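Local coordinates for putative sugar isomerase (Parabacteroides distasonis, PDB 3LMZ), which is probably a sugar isomerase or epimerase of the xylose isomerase-like TIM barrel family, although its substrate is not established, at residues 20-25 with 42-47; 26-31 with 234-239; 34-39 with 73-78; 46-51 with 77-82. All blocks are in the same frame, centred on the assembly; numbering follows the deposited sequence. Where two conformers were deposited one is given.

Contact 1 of 4, residues 20-25 with 42-47; sequences LGMAGY and LDIHYL
A water molecule bridges Leu20 O and His45 N. It donates a hydrogen bond to Leu20 O at 2.7 Å and accepts one from His45 N. The contact is the first beta-alpha-beta step of a TIM barrel: strand 19-22 runs through helix 32-41 to strand 46-49. The two strands meet in a single bridge, Met22 with Leu47. Its direct bond runs from Met22 N to Tyr46 O (3.0 Å, 151° at the hydrogen), and Met22 also bonds Cys48 further along. Gly21 also packs tightly here, its CA 3.2 Å from Tyr46 O.

The Tyr46 ring turns its edge to the first strand. Leu20 O lies in the ring plane, 3.5 Å from Tyr46 CD2. The other side of the junction is apolar. Selenomethionine Met22 has two conformers. In the one described, CG is anti to the backbone N (chi1 -170°) and the chain then bends twice. This brings its methyl CE to Leu42 CD1 at 3.9 Å and to Ile44 CD1 at 4.0 Å, and its chain crosses both side chains at about a right angle. Helices 32-41 and 240-256 cover this cluster through Leu39, Ile243 and Ile247. Asp43, with positive phi, follows helix 32-41 in a Schellman motif. His45 NE2 gives a bond to Asp43 OD1, while its ND1 pairs with Lys74 O, so both ring nitrogens are held. Leu47 points its CB away from the first strand, but its CD1 turns back to within 3.6 Å of Met22 O.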
loop_
_atom_site.group_PDB
_atom_site.type_symbol
_atom_site.label_atom_id
_atom_site.label_comp_id
_atom_site.label_asym_id
_atom_site.label_seq_id
_atom_site.Cartn_x
_atom_site.Cartn_y
_atom_site.Cartn_z
ATOM N N LEU A 20 -4.182 -9.168 11.053
ATOM C CA LEU A 20 -3.040 -8.431 10.564
ATOM C C LEU A 20 -2.289 -7.764 11.725
ATOM O O LEU A 20 -2.865 -7.033 12.547
ATOM C CB LEU A 20 -3.507 -7.352 9.573
ATOM C CG LEU A 20 -2.417 -6.500 8.920
ATOM C CD1 LEU A 20 -1.359 -7.337 8.181
ATOM C CD2 LEU A 20 -3.003 -5.511 7.893
ATOM N N GLY A 21 -0.975 -7.987 11.758
ATOM C CA GLY A 21 -0.129 -7.352 12.768
ATOM C C GLY A 21 1.188 -6.886 12.205
ATOM O O GLY A 21 1.437 -6.936 10.989
HETATM N N MSE A 22 2.035 -6.394 13.104
HETATM C CA MSE A 22 3.397 -6.027 12.773
HETATM C C MSE A 22 4.369 -6.749 13.694
HETATM O O MSE A 22 4.219 -6.807 14.892
HETATM C CB MSE A 22 3.603 -4.518 12.913
HETATM C CG MSE A 22 4.935 -4.027 12.346
HETATM SE SE MSE A 22 4.620 -3.684 10.444
HETATM C CE MSE A 22 3.681 -2.039 10.574
ATOM N N ALA A 23 5.411 -7.242 13.040
ATOM C CA ALA A 23 6.520 -7.894 13.711
ATOM C C ALA A 23 7.440 -6.733 14.194
ATOM O O ALA A 23 7.659 -5.755 13.447
ATOM C CB ALA A 23 7.267 -8.836 12.672
ATOM N N GLY A 24 7.959 -6.815 15.426
ATOM C CA GLY A 24 8.695 -5.691 15.979
ATOM C C GLY A 24 10.004 -5.363 15.261
ATOM O O GLY A 24 10.389 -4.164 15.212
ATOM N N TYR A 25 10.690 -6.345 14.695
ATOM C CA TYR A 25 11.948 -6.093 13.995
ATOM C C TYR A 25 11.802 -5.093 12.847
ATOM O O TYR A 25 12.762 -4.398 12.476
ATOM C CB TYR A 25 12.581 -7.390 13.512
ATOM C CG TYR A 25 13.947 -7.266 12.931
ATOM C CD1 TYR A 25 15.019 -6.945 13.747
ATOM C CD2 TYR A 25 14.184 -7.535 11.592
ATOM C CE1 TYR A 25 16.315 -6.882 13.218
ATOM C CE2 TYR A 25 15.464 -7.512 11.074
ATOM C CZ TYR A 25 16.517 -7.144 11.926
ATOM O OH TYR A 25 17.857 -7.110 11.518
ATOM N N LEU A 42 -1.741 3.186 9.945
ATOM C CA LEU A 42 -2.021 2.064 9.049
ATOM C C LEU A 42 -3.222 1.218 9.392
ATOM O O LEU A 42 -3.543 0.291 8.685
ATOM C CB LEU A 42 -0.816 1.132 8.955
ATOM C CG LEU A 42 0.467 1.688 8.394
ATOM C CD1 LEU A 42 1.643 0.732 8.776
ATOM C CD2 LEU A 42 0.328 1.884 6.915
ATOM N N ASP A 43 -3.953 1.573 10.453
ATOM C CA ASP A 43 -5.100 0.784 10.926
ATOM C C ASP A 43 -4.735 -0.645 11.301
ATOM O O ASP A 43 -5.490 -1.582 11.078
ATOM C CB ASP A 43 -6.240 0.821 9.915
ATOM C CG ASP A 43 -7.601 0.362 10.475
ATOM O OD1 ASP A 43 -7.889 0.585 11.683
ATOM O OD2 ASP A 43 -8.404 -0.239 9.697
ATOM N N ILE A 44 -3.582 -0.809 11.949
ATOM C CA ILE A 44 -3.072 -2.099 12.400
ATOM C C ILE A 44 -3.159 -2.110 13.935
ATOM O O ILE A 44 -2.718 -1.154 14.583
ATOM C CB ILE A 44 -1.596 -2.357 11.923
ATOM C CG1 ILE A 44 -1.568 -2.442 10.380
ATOM C CG2 ILE A 44 -0.988 -3.579 12.637
ATOM C CD1 ILE A 44 -0.159 -2.523 9.749
ATOM N N HIS A 45 -3.666 -3.215 14.470
ATOM C CA HIS A 45 -4.095 -3.271 15.874
ATOM C C HIS A 45 -3.313 -4.281 16.689
ATOM O O HIS A 45 -3.633 -4.453 17.834
ATOM C CB HIS A 45 -5.644 -3.495 15.907
ATOM C CG HIS A 45 -6.339 -2.381 15.222
ATOM N ND1 HIS A 45 -6.445 -1.135 15.802
ATOM C CD2 HIS A 45 -6.888 -2.284 13.992
ATOM C CE1 HIS A 45 -7.020 -0.308 14.932
ATOM N NE2 HIS A 45 -7.278 -0.982 13.823
ATOM N N TYR A 46 -2.294 -4.917 16.075
ATOM C CA TYR A 46 -1.540 -5.947 16.782
ATOM C C TYR A 46 -0.039 -5.764 16.532
ATOM O O TYR A 46 0.358 -5.598 15.409
ATOM C CB TYR A 46 -1.989 -7.348 16.321
ATOM C CG TYR A 46 -3.444 -7.599 16.638
ATOM C CD1 TYR A 46 -3.825 -7.920 17.925
ATOM C CD2 TYR A 46 -4.392 -7.538 15.655
ATOM C CE1 TYR A 46 -5.152 -8.135 18.250
ATOM C CE2 TYR A 46 -5.732 -7.719 15.963
ATOM C CZ TYR A 46 -6.088 -8.033 17.266
ATOM O OH TYR A 46 -7.433 -8.251 17.583
ATOM N N LEU A 47 0.737 -5.906 17.620
ATOM C CA LEU A 47 2.183 -5.744 17.600
ATOM C C LEU A 47 2.797 -6.944 18.356
ATOM O O LEU A 47 2.396 -7.247 19.484
ATOM C CB LEU A 47 2.583 -4.449 18.290
ATOM C CG LEU A 47 4.068 -4.168 18.458
ATOM C CD1 LEU A 47 4.807 -4.083 17.092
ATOM C CD2 LEU A 47 4.352 -2.911 19.346
HETATM O O HOH W 1 -4.905 -5.218 12.682
#

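Contact 2 of 4, residues 26-31 with 234-239; sequences TFVNFD and KDMKDP
Asn29 reaches across to Met236 with its amide, and Phe30 lies beside it with its ring rim against the same turn. Asn29 ND2 donates to Met236 O at 3.0 Å, almost straight at 173°. The acceptor lies in the amide plane of Asn29, but the donor stands well above the carbonyl plane of Met236, 72° out of it. The ring of Phe30 meets two carbonyls at its edge. Its CE2 faces Met236 O, and its CZ comes 3.5 Å from Lys237 O. The side chains of Phe30 and Pro239 point at each other from opposite directions, with Pro239 CD 3.6 Å from Phe30 CE2.

Selenomethionine Met236 bends at chi3 (80°), which turns its CE toward the first loop. The methyl meets Val28 CG1 at 3.9 Å, the two side chains crossing at about a right angle. A water ties the backbones together. It donates to Thr26 O and to Met236 O, and accepts from Asn29 N at 3.1 Å. Met236 O is thus gripped by both the Asn29 amide and the water. Each segment is shaped by a type I turn, Phe27 to Phe30 and Asp235 to Asp238.

Thr26 OG1 is bonded to Tyr232 N and Leu230 O, which anchors the first loop to the end of strand 227-230. Asp238 O also accepts from Arg41 of the second subunit. The contact joins two loops that follow barrel strands. Loop 26-31 links strand 19-22 to helix 32-41. Loop 234-239 lies between strand 227-230 and helix 240-256.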
loop_
_atom_site.group_PDB
_atom_site.type_symbol
_atom_site.label_atom_id
_atom_site.label_comp_id
_atom_site.label_asym_id
_atom_site.label_seq_id
_atom_site.Cartn_x
_atom_site.Cartn_y
_atom_site.Cartn_z
ATOM N N THR A 26 10.585 -5.021 12.275
ATOM C CA THR A 26 10.344 -3.980 11.263
ATOM C C THR A 26 10.827 -2.596 11.733
ATOM O O THR A 26 11.296 -1.775 10.937
ATOM C CB THR A 26 8.883 -3.943 10.915
ATOM O OG1 THR A 26 8.529 -5.186 10.315
ATOM C CG2 THR A 26 8.542 -2.803 9.953
ATOM N N PHE A 27 10.631 -2.325 13.056
ATOM C CA PHE A 27 10.941 -1.056 13.689
ATOM C C PHE A 27 12.176 -1.166 14.587
ATOM O O PHE A 27 12.324 -0.364 15.506
ATOM C CB PHE A 27 9.692 -0.595 14.464
ATOM C CG PHE A 27 8.573 -0.164 13.575
ATOM C CD1 PHE A 27 8.558 1.109 13.016
ATOM C CD2 PHE A 27 7.567 -1.051 13.224
ATOM C CE1 PHE A 27 7.539 1.497 12.160
ATOM C CE2 PHE A 27 6.556 -0.643 12.357
ATOM C CZ PHE A 27 6.569 0.599 11.819
ATOM N N VAL A 28 13.177 -1.973 14.228
ATOM C CA VAL A 28 14.388 -2.081 15.044
ATOM C C VAL A 28 15.104 -0.756 15.196
ATOM O O VAL A 28 15.739 -0.515 16.223
ATOM C CB VAL A 28 15.349 -3.153 14.479
ATOM C CG1 VAL A 28 15.893 -2.775 13.062
ATOM C CG2 VAL A 28 16.520 -3.459 15.463
ATOM N N ASN A 29 15.000 0.134 14.189
ATOM C CA ASN A 29 15.664 1.409 14.222
ATOM C C ASN A 29 14.828 2.576 14.804
ATOM O O ASN A 29 15.281 3.754 14.775
ATOM C CB ASN A 29 16.191 1.780 12.817
ATOM C CG ASN A 29 17.341 0.870 12.371
ATOM O OD1 ASN A 29 18.206 0.553 13.179
ATOM N ND2 ASN A 29 17.317 0.417 11.141
ATOM N N PHE A 30 13.619 2.263 15.312
ATOM C CA PHE A 30 12.653 3.229 15.781
ATOM C C PHE A 30 12.127 2.946 17.165
ATOM O O PHE A 30 12.045 1.776 17.574
ATOM C CB PHE A 30 11.517 3.375 14.776
ATOM C CG PHE A 30 12.040 3.814 13.431
ATOM C CD1 PHE A 30 12.348 5.143 13.192
ATOM C CD2 PHE A 30 12.429 2.888 12.509
ATOM C CE1 PHE A 30 12.926 5.571 11.992
ATOM C CE2 PHE A 30 13.015 3.280 11.313
ATOM C CZ PHE A 30 13.274 4.640 11.048
ATOM N N ASP A 31 11.807 3.996 17.905
ATOM C CA ASP A 31 11.250 3.835 19.227
ATOM C C ASP A 31 9.807 3.375 19.224
ATOM O O ASP A 31 9.122 3.304 18.190
ATOM C CB ASP A 31 11.483 5.049 20.132
ATOM C CG ASP A 31 10.834 6.279 19.654
ATOM O OD1 ASP A 31 9.845 6.198 18.901
ATOM O OD2 ASP A 31 11.275 7.382 20.081
ATOM N N LYS A 234 13.642 -4.338 4.320
ATOM C CA LYS A 234 14.212 -3.539 3.253
ATOM C C LYS A 234 14.188 -2.091 3.711
ATOM O O LYS A 234 13.267 -1.684 4.438
ATOM C CB LYS A 234 13.364 -3.717 2.008
ATOM C CG LYS A 234 13.693 -2.734 0.855
ATOM C CD LYS A 234 13.000 -3.082 -0.413
ATOM C CE LYS A 234 13.282 -2.062 -1.566
ATOM N NZ LYS A 234 12.689 -2.575 -2.854
ATOM N N ASP A 235 15.186 -1.278 3.359
ATOM C CA ASP A 235 15.242 0.132 3.679
ATOM C C ASP A 235 15.026 0.405 5.188
ATOM O O ASP A 235 14.268 1.275 5.589
ATOM C CB ASP A 235 14.205 0.905 2.872
ATOM C CG ASP A 235 14.501 0.897 1.389
ATOM O OD1 ASP A 235 15.692 0.829 0.970
ATOM O OD2 ASP A 235 13.534 0.962 0.602
HETATM N N MSE A 236 15.631 -0.431 6.041
HETATM C CA MSE A 236 15.265 -0.457 7.446
HETATM C C MSE A 236 15.606 0.834 8.208
HETATM O O MSE A 236 15.058 1.042 9.285
HETATM C CB MSE A 236 15.882 -1.675 8.167
HETATM C CG MSE A 236 15.448 -3.000 7.558
HETATM SE SE MSE A 236 15.810 -4.495 8.673
HETATM C CE MSE A 236 14.296 -4.290 9.840
ATOM N N LYS A 237 16.462 1.709 7.662
ATOM C CA LYS A 237 16.670 3.030 8.246
ATOM C C LYS A 237 15.593 4.061 7.866
ATOM O O LYS A 237 15.537 5.146 8.464
ATOM C CB LYS A 237 18.048 3.572 7.867
ATOM C CG LYS A 237 19.147 2.726 8.410
ATOM C CD LYS A 237 20.537 3.189 7.919
ATOM C CE LYS A 237 20.905 2.606 6.566
ATOM N NZ LYS A 237 21.612 1.270 6.717
ATOM N N ASP A 238 14.777 3.758 6.854
ATOM C CA ASP A 238 13.648 4.619 6.418
ATOM C C ASP A 238 12.590 3.788 5.692
ATOM O O ASP A 238 12.416 3.925 4.498
ATOM C CB ASP A 238 14.163 5.794 5.559
ATOM C CG ASP A 238 13.079 6.793 5.203
ATOM O OD1 ASP A 238 12.001 6.759 5.811
ATOM O OD2 ASP A 238 13.313 7.609 4.268
ATOM N N PRO A 239 11.926 2.893 6.445
ATOM C CA PRO A 239 11.127 1.839 5.809
ATOM C C PRO A 239 9.642 2.186 5.520
ATOM O O PRO A 239 8.855 1.349 5.027
ATOM C CB PRO A 239 11.198 0.736 6.866
ATOM C CG PRO A 239 11.193 1.487 8.194
ATOM C CD PRO A 239 12.134 2.630 7.902
HETATM O O HOH W 2 13.657 -0.187 11.457
#

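Contact 3 of 4, residues 34-39 with 73-78; sequences TTLKTL and HKVTGY
His73 meets Leu36 of the helix first. The His73 ring and the Leu36 side chain cross at about a right angle, with Leu36 CB 3.8 Å from His73 CG and Leu36 CD1 near His73 CD2. At the far end of the ring, His73 CE1 lies 3.9 Å from CG of Lys37, whose chain then runs on extended. The ring is held by a bond from outside the two segments, between His73 ND1 and Glu40 OE1. Lys74, with positive phi, is the C-prime residue of the Schellman motif that ends helix 60-72. Its NZ forms a salt bridge with Glu40, so this one carboxylate serves both residues.

The chain here turns from helix 60-72 into strand 76-85, within the TIM barrel, and helix 32-41 packs against the turn. Val75 turns toward the helix. Its CG1 is anti to the backbone N (chi1 172°), which spreads the two methyls over two leucines. Val75 CG1 meets Leu36 CD2 at 3.9 Å, and Val75 CG2 meets Leu39 CD2 at 3.9 Å. Leu39 CB also touches Val75 CG2. From Thr76 the chain enters the strand, where Thr76 makes backbone bonds to His45 and Leu47.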
loop_
_atom_site.group_PDB
_atom_site.type_symbol
_atom_site.label_atom_id
_atom_site.label_comp_id
_atom_site.label_asym_id
_atom_site.label_seq_id
_atom_site.Cartn_x
_atom_site.Cartn_y
_atom_site.Cartn_z
ATOM N N THR A 34 7.141 5.992 17.820
ATOM C CA THR A 34 7.112 6.015 16.349
ATOM C C THR A 34 6.412 4.752 15.822
ATOM O O THR A 34 5.604 4.825 14.894
ATOM C CB THR A 34 8.549 6.083 15.784
ATOM O OG1 THR A 34 9.141 7.294 16.259
ATOM C CG2 THR A 34 8.586 6.009 14.239
ATOM N N THR A 35 6.737 3.591 16.403
ATOM C CA THR A 35 6.114 2.310 15.991
ATOM C C THR A 35 4.600 2.364 16.159
ATOM O O THR A 35 3.878 2.079 15.245
ATOM C CB THR A 35 6.725 1.190 16.870
ATOM O OG1 THR A 35 8.134 1.103 16.627
ATOM C CG2 THR A 35 5.988 -0.178 16.524
ATOM N N LEU A 36 4.121 2.766 17.339
ATOM C CA LEU A 36 2.674 2.769 17.605
ATOM C C LEU A 36 1.960 3.810 16.723
ATOM O O LEU A 36 0.874 3.544 16.238
ATOM C CB LEU A 36 2.400 3.007 19.093
ATOM C CG LEU A 36 2.847 1.894 20.028
ATOM C CD1 LEU A 36 2.653 2.368 21.486
ATOM C CD2 LEU A 36 2.134 0.600 19.741
ATOM N N LYS A 37 2.539 4.967 16.528
ATOM C CA LYS A 37 1.942 5.972 15.681
ATOM C C LYS A 37 1.795 5.455 14.228
ATOM O O LYS A 37 0.780 5.689 13.543
ATOM C CB LYS A 37 2.760 7.261 15.766
ATOM C CG LYS A 37 2.418 8.005 17.063
ATOM C CD LYS A 37 3.335 9.217 17.370
ATOM C CE LYS A 37 2.979 9.861 18.750
ATOM N NZ LYS A 37 4.072 10.813 19.190
ATOM N N THR A 38 2.824 4.731 13.752
ATOM C CA THR A 38 2.772 4.191 12.440
ATOM C C THR A 38 1.688 3.145 12.349
ATOM O O THR A 38 0.902 3.146 11.386
ATOM C CB THR A 38 4.154 3.656 12.000
ATOM O OG1 THR A 38 5.145 4.664 12.204
ATOM C CG2 THR A 38 4.146 3.141 10.591
ATOM N N LEU A 39 1.625 2.191 13.281
ATOM C CA LEU A 39 0.535 1.201 13.240
ATOM C C LEU A 39 -0.842 1.879 13.251
ATOM O O LEU A 39 -1.755 1.454 12.553
ATOM C CB LEU A 39 0.613 0.192 14.424
ATOM C CG LEU A 39 1.513 -1.047 14.221
ATOM C CD1 LEU A 39 2.940 -0.696 13.937
ATOM C CD2 LEU A 39 1.403 -1.920 15.463
ATOM N N HIS A 73 -3.088 3.944 21.325
ATOM C CA HIS A 73 -2.953 3.868 19.890
ATOM C C HIS A 73 -3.723 2.736 19.259
ATOM O O HIS A 73 -3.505 2.396 18.099
ATOM C CB HIS A 73 -1.451 3.819 19.515
ATOM C CG HIS A 73 -0.719 5.038 19.944
ATOM N ND1 HIS A 73 -0.724 6.220 19.228
ATOM C CD2 HIS A 73 -0.067 5.305 21.096
ATOM C CE1 HIS A 73 -0.051 7.139 19.905
ATOM N NE2 HIS A 73 0.373 6.603 21.034
ATOM N N LYS A 74 -4.623 2.124 20.034
ATOM C CA LYS A 74 -5.490 1.044 19.567
ATOM C C LYS A 74 -4.679 -0.148 19.080
ATOM O O LYS A 74 -5.118 -0.862 18.194
ATOM C CB LYS A 74 -6.500 1.546 18.506
ATOM C CG LYS A 74 -7.447 2.589 19.188
ATOM C CD LYS A 74 -7.728 3.746 18.397
ATOM C CE LYS A 74 -6.574 4.741 18.283
ATOM N NZ LYS A 74 -6.896 5.839 17.300
ATOM N N VAL A 75 -3.607 -0.442 19.813
ATOM C CA VAL A 75 -2.758 -1.602 19.557
ATOM C C VAL A 75 -2.699 -2.508 20.770
ATOM O O VAL A 75 -2.640 -2.058 21.890
ATOM C CB VAL A 75 -1.292 -1.150 19.206
ATOM C CG1 VAL A 75 -0.315 -2.308 19.126
ATOM C CG2 VAL A 75 -1.275 -0.308 17.854
ATOM N N THR A 76 -2.751 -3.796 20.489
ATOM C CA THR A 76 -2.576 -4.896 21.441
ATOM C C THR A 76 -1.229 -5.583 21.175
ATOM O O THR A 76 -0.956 -6.040 20.035
ATOM C CB THR A 76 -3.716 -5.947 21.287
ATOM O OG1 THR A 76 -4.976 -5.316 21.605
ATOM C CG2 THR A 76 -3.459 -7.141 22.223
ATOM N N GLY A 77 -0.411 -5.683 22.228
ATOM C CA GLY A 77 0.770 -6.489 22.180
ATOM C C GLY A 77 0.360 -7.941 22.358
ATOM O O GLY A 77 -0.012 -8.355 23.456
ATOM N N TYR A 78 0.439 -8.739 21.286
ATOM C CA TYR A 78 -0.195 -10.059 21.250
ATOM C C TYR A 78 0.704 -11.248 21.591
ATOM O O TYR A 78 0.192 -12.373 21.854
ATOM C CB TYR A 78 -0.899 -10.302 19.910
ATOM C CG TYR A 78 0.037 -10.693 18.799
ATOM C CD1 TYR A 78 0.651 -9.750 17.978
ATOM C CD2 TYR A 78 0.304 -12.027 18.545
ATOM C CE1 TYR A 78 1.547 -10.153 16.940
ATOM C CE2 TYR A 78 1.180 -12.426 17.530
ATOM C CZ TYR A 78 1.784 -11.474 16.704
ATOM O OH TYR A 78 2.679 -11.837 15.712
#

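Contact 4 of 4, residues 46-51 with 77-82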
loop_
_atom_site.group_PDB
_atom_site.type_symbol
_atom_site.label_atom_id
_atom_site.label_comp_id
_atom_site.label_asym_id
_atom_site.label_seq_id
_atom_site.Cartn_x
_atom_site.Cartn_y
_atom_site.Cartn_z
ATOM N N TYR A 46 -2.294 -4.917 16.075
ATOM C CA TYR A 46 -1.540 -5.947 16.782
ATOM C C TYR A 46 -0.039 -5.764 16.532
ATOM O O TYR A 46 0.358 -5.598 15.409
ATOM C CB TYR A 46 -1.989 -7.348 16.321
ATOM C CG TYR A 46 -3.444 -7.599 16.638
ATOM C CD1 TYR A 46 -3.825 -7.920 17.925
ATOM C CD2 TYR A 46 -4.392 -7.538 15.655
ATOM C CE1 TYR A 46 -5.152 -8.135 18.250
ATOM C CE2 TYR A 46 -5.732 -7.719 15.963
ATOM C CZ TYR A 46 -6.088 -8.033 17.266
ATOM O OH TYR A 46 -7.433 -8.251 17.583
ATOM N N LEU A 47 0.737 -5.906 17.620
ATOM C CA LEU A 47 2.183 -5.744 17.600
ATOM C C LEU A 47 2.797 -6.944 18.356
ATOM O O LEU A 47 2.396 -7.247 19.484
ATOM C CB LEU A 47 2.583 -4.449 18.290
ATOM C CG LEU A 47 4.068 -4.168 18.458
ATOM C CD1 LEU A 47 4.807 -4.083 17.092
ATOM C CD2 LEU A 47 4.352 -2.911 19.346
ATOM N N CYS A 48 3.813 -7.549 17.725
ATOM C CA CYS A 48 4.607 -8.531 18.419
ATOM C C CYS A 48 5.733 -7.788 19.151
ATOM O O CYS A 48 6.428 -6.956 18.553
ATOM C CB CYS A 48 5.150 -9.586 17.465
ATOM S SG CYS A 48 5.722 -11.079 18.366
ATOM N N ILE A 49 5.905 -8.060 20.466
ATOM C CA ILE A 49 6.711 -7.208 21.326
ATOM C C ILE A 49 8.172 -7.645 21.329
ATOM O O ILE A 49 8.463 -8.788 21.757
ATOM C CB ILE A 49 6.170 -7.278 22.795
ATOM C CG1 ILE A 49 4.674 -6.906 22.860
ATOM C CG2 ILE A 49 7.036 -6.378 23.737
ATOM C CD1 ILE A 49 4.046 -7.200 24.254
ATOM N N LYS A 50 9.081 -6.697 21.025
ATOM C CA LYS A 50 10.517 -6.900 21.026
ATOM C C LYS A 50 11.191 -6.216 22.210
ATOM O O LYS A 50 10.682 -5.233 22.728
ATOM C CB LYS A 50 11.138 -6.438 19.706
ATOM C CG LYS A 50 10.982 -7.400 18.544
ATOM C CD LYS A 50 11.679 -8.695 18.645
ATOM C CE LYS A 50 13.186 -8.579 18.633
ATOM N NZ LYS A 50 13.837 -9.894 18.573
ATOM N N ASP A 51 12.310 -6.807 22.617
ATOM C CA ASP A 51 13.065 -6.322 23.753
ATOM C C ASP A 51 13.543 -4.877 23.622
ATOM O O ASP A 51 13.652 -4.161 24.616
ATOM C CB ASP A 51 14.229 -7.262 24.096
ATOM C CG ASP A 51 15.258 -7.465 22.942
ATOM O OD1 ASP A 51 15.055 -6.965 21.828
ATOM O OD2 ASP A 51 16.255 -8.187 23.205
ATOM N N GLY A 77 -0.411 -5.683 22.228
ATOM C CA GLY A 77 0.770 -6.489 22.180
ATOM C C GLY A 77 0.360 -7.941 22.358
ATOM O O GLY A 77 -0.012 -8.355 23.456
ATOM N N TYR A 78 0.439 -8.739 21.286
ATOM C CA TYR A 78 -0.195 -10.059 21.250
ATOM C C TYR A 78 0.704 -11.248 21.591
ATOM O O TYR A 78 0.192 -12.373 21.854
ATOM C CB TYR A 78 -0.899 -10.302 19.910
ATOM C CG TYR A 78 0.037 -10.693 18.799
ATOM C CD1 TYR A 78 0.651 -9.750 17.978
ATOM C CD2 TYR A 78 0.304 -12.027 18.545
ATOM C CE1 TYR A 78 1.547 -10.153 16.940
ATOM C CE2 TYR A 78 1.180 -12.426 17.530
ATOM C CZ TYR A 78 1.784 -11.474 16.704
ATOM O OH TYR A 78 2.679 -11.837 15.712
ATOM N N ALA A 79 2.009 -11.018 21.510
ATOM C CA ALA A 79 3.011 -12.029 21.785
ATOM C C ALA A 79 4.310 -11.280 22.062
ATOM O O ALA A 79 4.406 -10.068 21.869
ATOM C CB ALA A 79 3.150 -12.961 20.576
ATOM N N VAL A 80 5.274 -12.059 22.536
ATOM C CA VAL A 80 6.647 -11.543 22.708
ATOM C C VAL A 80 7.637 -12.305 21.818
ATOM O O VAL A 80 7.505 -13.557 21.675
ATOM C CB VAL A 80 7.150 -11.605 24.190
ATOM C CG1 VAL A 80 6.343 -10.608 25.109
ATOM C CG2 VAL A 80 7.094 -13.032 24.781
ATOM N N GLY A 81 8.579 -11.551 21.230
ATOM C CA GLY A 81 9.692 -12.144 20.476
ATOM C C GLY A 81 9.726 -11.734 19.036
ATOM O O GLY A 81 8.981 -10.857 18.635
ATOM N N PRO A 82 10.559 -12.391 18.230
ATOM C CA PRO A 82 11.412 -13.500 18.641
ATOM C C PRO A 82 12.409 -13.217 19.764
ATOM O O PRO A 82 13.049 -12.190 19.809
ATOM C CB PRO A 82 12.189 -13.839 17.370
ATOM C CG PRO A 82 11.321 -13.316 16.210
ATOM C CD PRO A 82 10.537 -12.169 16.774
HETATM O O HOH W 3 12.524 -9.594 21.994
#
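Three backbone hydrogen bonds join the parallel strands 46-49 and 76-85. Tyr78 N gives to Leu47 O at 3.1 Å, Ile49 N to Ala79 O at 2.9 Å, and Gly81 N to Ile49 O at 2.8 Å. CA-H...O contacts from Gly77 and Val80 support the first and last acceptors. Gly81 has positive phi, and a cis peptide bond leads from it to Pro82.

One side-chain bond is added. The Lys50 chain bends at chi2 and chi3 (both -66°), and its NZ reaches Pro82 O at 2.7 Å, in the carbonyl plane. The same NZ also bonds a citrate.

Apolar contacts come next. Cys48 CB is 3.7 Å from Tyr78 CE1. On the face that Cys48 shares with Ala79, Cys48 SG is 3.9 Å from Ala79 CB. On the other face, Ile49 CB meets Val80 CG1 at 4.1 Å, and Ile49 CD1 passes Gly77 CA.

A sulfur-aromatic contact is separate: Cys48 SG lies obliquely 4.8 Å from the Tyr78 ring centroid. Tyr78 OH is fixed by Asp187 and Ser229.

These strands bracket helix 60-72 in a beta-alpha-beta unit of the TIM barrel. The citrate, probably from the crystallisation liquor, may mark a pocket beside Lys50.

How the contacts relate
All four contacts fall in the xylose isomerase-like TIM barrel. Contacts 1 and 4 share Tyr46 and Leu47 on strand 46-49, with centres 9 Å apart. Contacts 3 and 4 share Gly77 and Tyr78 on strand 76-85, with centres 11 Å apart. Contacts 1 and 3 are closest, about 7 Å between centres, and meet at helix 32-41 and at the start of strand 76-85. Together they follow the chain through strand 19-22, helix 32-41, strand 46-49, helix 60-72 and strand 76-85. Contact 2 stands 14 to 16 Å from the others and spans the longest sequence interval. It joins the loops after the first and last barrel strands, 19-22 and 227-230, which pair with each other.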